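Side-chain contact in sugar ABC transporter substrate-binding protein, BlMnBP1 (Bifidobacterium animalis subsp. lactis ATCC 27673, PDB 6I5R), which binds mannobiose and probably delivers beta-manno-oligosaccharides to an ABC transporter as its extracellular solute-binding protein: residues D214-F217 and M218-L222. Residues are numbered along the deposited sequence; the frame is centred on the assembly and turned at random.
Sequences DPKF and MNQVL
Phe217 and Val221 meet side chain to side chain, crossing at about a right angle, where the chain turns into helix 217-224. A chi1 of -170° sets Phe217 CG anti to the backbone N and beside the carbonyl carbon, which brings the ring to Val221 and Leu222. Its CB abuts the backbone N of Met218, with CG and CD2 each 3.8 Å from that nitrogen. CD1 then reaches Val221 CB and CG1, CE1 approaches Val221 CG1 at 3.6 Å, and across the ring from CD1, CE2 lies 4.0 Å from Leu222 CB and also nears Leu222 CD1. Without the ring, as with an alanine here, Val221 CG1 and Leu222 CB would probably lose their aromatic neighbour and a gap would open beside the helix.

The second branch of Val221, CG2, faces the carboxylate of Asp214, 3.6 Å from OD2. The other oxygen, Asp214 OD1, caps the turn by accepting from Lys216 N at 2.9 Å, met from above the carboxylate plane. The extended Lys216 chain lays its CD 3.4 Å from Gln220 OE1, which accepts from Lys385 NZ while NE2 donates to Pro383 O, holding the amide at both ends.

Lys216 O is gripped from opposite faces of its plane by Gln220 N (i to i+4) and Val221 N. The latter bond and the nearly straight one (172°) from Leu222 N to Phe217 O, 2.8 Å, are the i to i+5 bonds of a wide, pi-type turn. Two waters bridge i to i+4 pairs where the helix starts, Asp214 O to Met218 N and Pro215 O to Asn219 N.

The segment joins helices 209-212 and 217-224; Phe217 also packs on Ala208, while Met218, Asn219 and Leu222 rest on Leu392 of helix 391-399.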
loop_
_atom_site.group_PDB
_atom_site.type_symbol
_atom_site.label_atom_id
_atom_site.label_comp_id
_atom_site.label_asym_id
_atom_site.label_seq_id
_atom_site.Cartn_x
_atom_site.Cartn_y
_atom_site.Cartn_z
ATOM N N ASP A 214 -0.269 17.150 5.639
ATOM C CA ASP A 214 -0.232 17.930 4.405
ATOM C C ASP A 214 -0.421 17.050 3.175
ATOM O O ASP A 214 0.475 16.267 2.839
ATOM C CB ASP A 214 1.106 18.666 4.350
ATOM C CG ASP A 214 1.281 19.518 3.121
ATOM O OD1 ASP A 214 0.341 19.631 2.329
ATOM O OD2 ASP A 214 2.387 20.093 2.974
ATOM N N PRO A 215 -1.560 17.139 2.483
ATOM C CA PRO A 215 -1.761 16.313 1.281
ATOM C C PRO A 215 -0.764 16.583 0.176
ATOM O O PRO A 215 -0.627 15.766 -0.735
ATOM C CB PRO A 215 -3.182 16.682 0.838
ATOM C CG PRO A 215 -3.849 17.169 2.099
ATOM C CD PRO A 215 -2.765 17.922 2.815
ATOM N N LYS A 216 -0.095 17.713 0.206
ATOM C CA LYS A 216 0.921 18.040 -0.780
ATOM C C LYS A 216 2.309 17.534 -0.391
ATOM O O LYS A 216 3.259 17.735 -1.154
ATOM C CB LYS A 216 1.003 19.559 -0.978
ATOM C CG LYS A 216 -0.243 20.185 -1.575
ATOM C CD LYS A 216 -0.104 21.665 -1.881
ATOM C CE LYS A 216 -1.380 22.185 -2.542
ATOM N NZ LYS A 216 -1.233 23.639 -2.875
ATOM N N PHE A 217 2.466 16.900 0.777
ATOM C CA PHE A 217 3.809 16.573 1.234
ATOM C C PHE A 217 4.494 15.579 0.301
ATOM O O PHE A 217 5.651 15.763 -0.079
ATOM C CB PHE A 217 3.785 15.985 2.638
ATOM C CG PHE A 217 5.159 15.853 3.226
ATOM C CD1 PHE A 217 5.763 16.947 3.831
ATOM C CD2 PHE A 217 5.876 14.682 3.099
ATOM C CE1 PHE A 217 7.034 16.857 4.332
ATOM C CE2 PHE A 217 7.168 14.589 3.612
ATOM C CZ PHE A 217 7.736 15.678 4.227
ATOM N N MET A 218 3.787 14.511 -0.063
ATOM C CA MET A 218 4.413 13.429 -0.818
ATOM C C MET A 218 4.917 13.897 -2.176
ATOM O O MET A 218 6.061 13.626 -2.543
ATOM C CB MET A 218 3.425 12.279 -1.025
ATOM C CG MET A 218 4.025 11.166 -1.832
ATOM S SD MET A 218 5.219 10.240 -0.834
ATOM C CE MET A 218 4.114 9.119 -0.010
ATOM N N ASN A 219 4.054 14.527 -2.971
ATOM C CA ASN A 219 4.394 14.828 -4.357
ATOM C C ASN A 219 4.968 16.221 -4.553
ATOM O O ASN A 219 5.571 16.481 -5.594
ATOM C CB ASN A 219 3.159 14.648 -5.253
ATOM C CG ASN A 219 2.744 13.191 -5.356
ATOM O OD1 ASN A 219 3.606 12.327 -5.490
ATOM N ND2 ASN A 219 1.432 12.910 -5.298
ATOM N N GLN A 220 4.822 17.120 -3.582
ATOM C CA GLN A 220 5.355 18.464 -3.742
ATOM C C GLN A 220 6.486 18.756 -2.758
ATOM O O GLN A 220 7.591 19.122 -3.172
ATOM C CB GLN A 220 4.249 19.521 -3.594
ATOM C CG GLN A 220 3.226 19.477 -4.713
ATOM C CD GLN A 220 2.208 20.612 -4.657
ATOM O OE1 GLN A 220 2.476 21.700 -4.134
ATOM N NE2 GLN A 220 1.045 20.369 -5.210
ATOM N N VAL A 221 6.246 18.604 -1.456
ATOM C CA VAL A 221 7.226 19.048 -0.466
ATOM C C VAL A 221 8.438 18.123 -0.442
ATOM O O VAL A 221 9.591 18.567 -0.519
ATOM C CB VAL A 221 6.578 19.133 0.930
ATOM C CG1 VAL A 221 7.639 19.530 1.986
ATOM C CG2 VAL A 221 5.404 20.100 0.922
ATOM N N LEU A 222 8.193 16.830 -0.276
ATOM C CA LEU A 222 9.273 15.855 -0.143
ATOM C C LEU A 222 10.328 15.963 -1.229
ATOM O O LEU A 222 11.518 16.071 -0.884
ATOM C CB LEU A 222 8.666 14.444 -0.104
ATOM C CG LEU A 222 9.599 13.233 0.017
ATOM C CD1 LEU A 222 10.352 13.250 1.296
ATOM C CD2 LEU A 222 8.774 11.924 -0.076
HETATM O O HOH W 1 1.170 13.915 1.321
HETATM O O HOH W 2 1.167 14.916 -2.517
#